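Local structure of VP24 (White spot syndrome virus, 5HLJ) at residues Pro15-Gly27 with Asn159-Gly171. The protein is a major envelope protein of the virion, probably held in the viral membrane by a transmembrane helix and probably forming trimers through its beta-rich part. Sequence-based numbering, arbitrary orientation.
Sequences PVESEIINLTING and NRHYLLSMRFSPG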
loop_
_atom_site.group_PDB
_atom_site.type_symbol
_atom_site.label_atom_id
_atom_site.label_comp_id
_atom_site.label_asym_id
_atom_site.label_seq_id
_atom_site.Cartn_x
_atom_site.Cartn_y
_atom_site.Cartn_z
ATOM N N PRO A 15 -21.804 -5.709 -1.949
ATOM C CA PRO A 15 -20.433 -5.891 -2.452
ATOM C C PRO A 15 -19.887 -7.300 -2.268
ATOM O O PRO A 15 -20.117 -7.930 -1.232
ATOM C CB PRO A 15 -19.628 -4.894 -1.626
ATOM C CG PRO A 15 -20.428 -4.693 -0.362
ATOM C CD PRO A 15 -21.862 -4.821 -0.772
ATOM N N VAL A 16 -19.149 -7.780 -3.262
ATOM C CA VAL A 16 -18.570 -9.113 -3.187
ATOM C C VAL A 16 -17.069 -9.095 -3.513
ATOM O O VAL A 16 -16.392 -10.122 -3.421
ATOM C CB VAL A 16 -19.327 -10.099 -4.123
ATOM C CG1 VAL A 16 -20.670 -10.505 -3.499
ATOM C CG2 VAL A 16 -19.530 -9.496 -5.511
ATOM N N GLU A 17 -16.554 -7.921 -3.877
ATOM C CA GLU A 17 -15.117 -7.737 -4.114
ATOM C C GLU A 17 -14.544 -6.506 -3.423
ATOM O O GLU A 17 -15.267 -5.556 -3.118
ATOM C CB GLU A 17 -14.816 -7.620 -5.606
ATOM C CG GLU A 17 -14.488 -8.926 -6.287
ATOM C CD GLU A 17 -15.378 -9.172 -7.488
ATOM O OE1 GLU A 17 -15.387 -10.310 -7.989
ATOM O OE2 GLU A 17 -16.075 -8.227 -7.931
ATOM N N SER A 18 -13.231 -6.523 -3.224
ATOM C CA SER A 18 -12.508 -5.388 -2.680
ATOM C C SER A 18 -12.393 -4.265 -3.685
ATOM O O SER A 18 -12.403 -4.500 -4.880
ATOM C CB SER A 18 -11.114 -5.800 -2.243
ATOM O OG SER A 18 -11.191 -6.834 -1.288
ATOM N N GLU A 19 -12.264 -3.041 -3.192
ATOM C CA GLU A 19 -12.080 -1.904 -4.067
ATOM C C GLU A 19 -11.317 -0.800 -3.342
ATOM O O GLU A 19 -11.403 -0.674 -2.121
ATOM C CB GLU A 19 -13.439 -1.413 -4.567
ATOM C CG GLU A 19 -13.361 -0.319 -5.604
ATOM C CD GLU A 19 -14.710 0.009 -6.219
ATOM O OE1 GLU A 19 -15.708 -0.689 -5.904
ATOM O OE2 GLU A 19 -14.759 0.956 -7.035
ATOM N N ILE A 20 -10.539 -0.029 -4.094
ATOM C CA ILE A 20 -9.844 1.128 -3.566
ATOM C C ILE A 20 -10.682 2.388 -3.757
ATOM O O ILE A 20 -11.214 2.627 -4.836
ATOM C CB ILE A 20 -8.488 1.317 -4.245
ATOM C CG1 ILE A 20 -7.558 0.151 -3.922
ATOM C CG2 ILE A 20 -7.830 2.570 -3.766
ATOM C CD1 ILE A 20 -7.072 0.144 -2.517
ATOM N N ILE A 21 -10.801 3.174 -2.690
ATOM C CA ILE A 21 -11.531 4.438 -2.657
ATOM C C ILE A 21 -10.508 5.565 -2.605
ATOM O O ILE A 21 -9.752 5.654 -1.642
ATOM C CB ILE A 21 -12.462 4.517 -1.407
ATOM C CG1 ILE A 21 -13.375 3.284 -1.320
ATOM C CG2 ILE A 21 -13.277 5.790 -1.384
ATOM C CD1 ILE A 21 -14.141 2.991 -2.593
ATOM N N ASN A 22 -10.452 6.411 -3.626
ATOM C CA ASN A 22 -9.473 7.502 -3.636
ATOM C C ASN A 22 -10.155 8.838 -3.352
ATOM O O ASN A 22 -11.004 9.286 -4.122
ATOM C CB ASN A 22 -8.724 7.562 -4.973
ATOM C CG ASN A 22 -7.865 6.319 -5.227
ATOM O OD1 ASN A 22 -6.879 6.088 -4.535
ATOM N ND2 ASN A 22 -8.240 5.520 -6.228
ATOM N N LEU A 23 -9.786 9.452 -2.231
ATOM C CA LEU A 23 -10.362 10.716 -1.793
ATOM C C LEU A 23 -9.283 11.771 -1.567
ATOM O O LEU A 23 -8.097 11.457 -1.436
ATOM C CB LEU A 23 -11.151 10.527 -0.497
ATOM C CG LEU A 23 -12.320 9.547 -0.509
ATOM C CD1 LEU A 23 -12.960 9.533 0.855
ATOM C CD2 LEU A 23 -13.338 9.933 -1.586
ATOM N N THR A 24 -9.706 13.024 -1.482
ATOM C CA THR A 24 -8.792 14.122 -1.216
ATOM C C THR A 24 -8.969 14.637 0.210
ATOM O O THR A 24 -10.088 14.719 0.699
ATOM C CB THR A 24 -9.005 15.250 -2.243
ATOM O OG1 THR A 24 -8.680 14.747 -3.543
ATOM C CG2 THR A 24 -8.107 16.411 -1.958
ATOM N N ILE A 25 -7.865 14.949 0.886
ATOM C CA ILE A 25 -7.918 15.487 2.252
ATOM C C ILE A 25 -6.885 16.586 2.484
ATOM O O ILE A 25 -5.811 16.597 1.862
ATOM C CB ILE A 25 -7.675 14.405 3.338
ATOM C CG1 ILE A 25 -6.276 13.810 3.190
ATOM C CG2 ILE A 25 -8.768 13.330 3.345
ATOM C CD1 ILE A 25 -5.988 12.674 4.147
ATOM N N ASN A 26 -7.204 17.499 3.399
ATOM C CA ASN A 26 -6.264 18.542 3.799
ATOM C C ASN A 26 -5.963 18.508 5.294
ATOM O O ASN A 26 -6.842 18.245 6.105
ATOM C CB ASN A 26 -6.800 19.929 3.424
ATOM C CG ASN A 26 -6.891 20.134 1.925
ATOM O OD1 ASN A 26 -5.880 20.168 1.232
ATOM N ND2 ASN A 26 -8.108 20.284 1.420
ATOM N N GLY A 27 -4.714 18.769 5.656
ATOM C CA GLY A 27 -4.372 18.969 7.051
ATOM C C GLY A 27 -4.948 20.271 7.590
ATOM O O GLY A 27 -5.020 21.266 6.873
ATOM N N ASN A 159 1.781 23.073 2.645
ATOM C CA ASN A 159 2.097 21.659 2.522
ATOM C C ASN A 159 0.993 20.729 3.051
ATOM O O ASN A 159 1.270 19.592 3.438
ATOM C CB ASN A 159 3.423 21.369 3.252
ATOM C CG ASN A 159 3.329 21.593 4.764
ATOM O OD1 ASN A 159 2.267 21.938 5.290
ATOM N ND2 ASN A 159 4.431 21.370 5.470
ATOM N N ARG A 160 -0.249 21.203 3.072
ATOM C CA ARG A 160 -1.316 20.474 3.753
ATOM C C ARG A 160 -2.143 19.535 2.866
ATOM O O ARG A 160 -3.013 18.826 3.366
ATOM C CB ARG A 160 -2.272 21.466 4.421
ATOM C CG ARG A 160 -3.098 22.276 3.435
ATOM C CD ARG A 160 -3.951 23.286 4.174
ATOM N NE ARG A 160 -5.251 23.467 3.538
ATOM C CZ ARG A 160 -5.602 24.530 2.826
ATOM N NH1 ARG A 160 -4.748 25.538 2.667
ATOM N NH2 ARG A 160 -6.817 24.584 2.286
ATOM N N HIS A 161 -1.892 19.537 1.561
ATOM C CA HIS A 161 -2.755 18.817 0.637
ATOM C C HIS A 161 -2.368 17.348 0.459
ATOM O O HIS A 161 -1.235 17.055 0.093
ATOM C CB HIS A 161 -2.747 19.514 -0.718
ATOM C CG HIS A 161 -3.871 19.090 -1.611
ATOM N ND1 HIS A 161 -5.191 19.132 -1.211
ATOM C CD2 HIS A 161 -3.875 18.624 -2.884
ATOM C CE1 HIS A 161 -5.960 18.720 -2.201
ATOM N NE2 HIS A 161 -5.184 18.400 -3.228
ATOM N N TYR A 162 -3.308 16.435 0.717
ATOM C CA TYR A 162 -3.023 15.005 0.608
ATOM C C TYR A 162 -4.085 14.225 -0.158
ATOM O O TYR A 162 -5.241 14.641 -0.255
ATOM C CB TYR A 162 -2.824 14.391 2.009
ATOM C CG TYR A 162 -1.451 14.733 2.516
ATOM C CD1 TYR A 162 -1.192 15.965 3.150
ATOM C CD2 TYR A 162 -0.391 13.870 2.307
ATOM C CE1 TYR A 162 0.102 16.303 3.569
ATOM C CE2 TYR A 162 0.884 14.193 2.717
ATOM C CZ TYR A 162 1.131 15.408 3.346
ATOM O OH TYR A 162 2.419 15.684 3.737
ATOM N N LEU A 163 -3.653 13.098 -0.717
ATOM C CA LEU A 163 -4.525 12.162 -1.420
ATOM C C LEU A 163 -4.615 10.914 -0.581
ATOM O O LEU A 163 -3.598 10.384 -0.147
ATOM C CB LEU A 163 -3.983 11.838 -2.809
ATOM C CG LEU A 163 -3.596 13.064 -3.638
ATOM C CD1 LEU A 163 -2.912 12.679 -4.960
ATOM C CD2 LEU A 163 -4.851 13.886 -3.890
ATOM N N LEU A 164 -5.835 10.457 -0.336
ATOM C CA LEU A 164 -6.065 9.343 0.560
ATOM C C LEU A 164 -6.562 8.125 -0.207
ATOM O O LEU A 164 -7.528 8.210 -0.955
ATOM C CB LEU A 164 -7.082 9.748 1.631
ATOM C CG LEU A 164 -7.656 8.663 2.557
ATOM C CD1 LEU A 164 -6.588 8.109 3.504
ATOM C CD2 LEU A 164 -8.855 9.211 3.349
ATOM N N SER A 165 -5.890 6.998 -0.026
ATOM C CA SER A 165 -6.368 5.740 -0.571
ATOM C C SER A 165 -6.866 4.828 0.535
ATOM O O SER A 165 -6.136 4.545 1.480
ATOM C CB SER A 165 -5.274 5.027 -1.363
ATOM O OG SER A 165 -5.119 5.593 -2.645
ATOM N N MET A 166 -8.103 4.369 0.415
ATOM C CA MET A 166 -8.629 3.382 1.357
ATOM C C MET A 166 -9.031 2.121 0.615
ATOM O O MET A 166 -9.659 2.195 -0.438
ATOM C CB MET A 166 -9.837 3.931 2.125
ATOM C CG MET A 166 -9.568 5.210 2.883
ATOM S SD MET A 166 -10.950 5.709 3.945
ATOM C CE MET A 166 -12.159 6.240 2.732
ATOM N N ARG A 167 -8.693 0.959 1.160
ATOM C CA ARG A 167 -9.192 -0.271 0.578
ATOM C C ARG A 167 -10.403 -0.782 1.337
ATOM O O ARG A 167 -10.341 -1.008 2.540
ATOM C CB ARG A 167 -8.105 -1.352 0.530
ATOM C CG ARG A 167 -8.623 -2.644 -0.104
ATOM C CD ARG A 167 -7.529 -3.690 -0.307
ATOM N NE ARG A 167 -8.083 -5.043 -0.447
ATOM C CZ ARG A 167 -7.747 -5.899 -1.417
ATOM N NH1 ARG A 167 -6.864 -5.541 -2.356
ATOM N NH2 ARG A 167 -8.291 -7.118 -1.455
ATOM N N PHE A 168 -11.509 -0.945 0.618
ATOM C CA PHE A 168 -12.727 -1.539 1.153
ATOM C C PHE A 168 -12.814 -3.012 0.786
ATOM O O PHE A 168 -12.510 -3.394 -0.346
ATOM C CB PHE A 168 -13.982 -0.828 0.612
ATOM C CG PHE A 168 -14.217 0.544 1.179
ATOM C CD1 PHE A 168 -13.256 1.179 1.951
ATOM C CD2 PHE A 168 -15.414 1.205 0.928
ATOM C CE1 PHE A 168 -13.483 2.468 2.460
ATOM C CE2 PHE A 168 -15.657 2.471 1.435
ATOM C CZ PHE A 168 -14.685 3.108 2.207
ATOM N N SER A 169 -13.267 -3.841 1.720
ATOM C CA SER A 169 -13.558 -5.232 1.391
ATOM C C SER A 169 -14.810 -5.716 2.129
ATOM O O SER A 169 -15.185 -5.157 3.153
ATOM C CB SER A 169 -12.339 -6.121 1.696
ATOM O OG SER A 169 -11.973 -6.041 3.055
ATOM N N PRO A 170 -15.475 -6.747 1.592
ATOM C CA PRO A 170 -16.720 -7.214 2.209
ATOM C C PRO A 170 -16.494 -7.941 3.519
ATOM O O PRO A 170 -15.486 -8.622 3.671
ATOM C CB PRO A 170 -17.294 -8.183 1.161
ATOM C CG PRO A 170 -16.509 -7.937 -0.092
ATOM C CD PRO A 170 -15.169 -7.482 0.351
ATOM N N GLY A 171 -17.429 -7.808 4.454
ATOM C CA GLY A 171 -17.424 -8.662 5.626
ATOM C C GLY A 171 -16.774 -7.999 6.817
ATOM O O GLY A 171 -16.449 -6.804 6.790
HETATM O O HOH W 1 -6.192 9.016 -3.744
#
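Ile21 CG1 sits over one face of the Phe168 ring, 3.5 Å from the ring centroid and 5° off its normal, a centred CH-pi contact between neighbouring antiparallel strands of a mixed beta sheet. Ser18 CB lies over one face of the Arg167 guanidinium, displaced from its centre. At the His161 ring the approach is edge-on: ND1 donates to Asn26 OD1 at 2.7 Å, with the oxygen only 4° out of the ring plane although the donor is tilted from the amide carbonyl plane. His161 CG lies anti to the backbone N (chi1 -164°), which brings ND1 across to Asn26.

Paired backbone bonds at Glu19-Phe168, Ile21-Met166, Leu23-Leu164 and Ile25-Tyr162 fix the register. The two sheet faces differ in character. On that of Ile21, Leu23 and Ile25, Met166 bends at its last torsion to bring CE within 3.9 Å of Leu23 CD1, while Ile25 CD1 lies 4.0 Å from Leu164 CB; Phe147 of strand 141-151 packs on both Ile25 and Leu164, consistent with this being the buried side of the sheet. The other face looks partly toward a second subunit, whose Arg167 packs on Ile20. Within the chain, Ile20 CD1 reaches 3.5 Å from Arg167 CB, the two side chains running roughly perpendicular. Farther along this face, Ser165 OG donates to Asn22 OD1 at 2.6 Å, and a water also donates to that oxygen, at 3.1 Å.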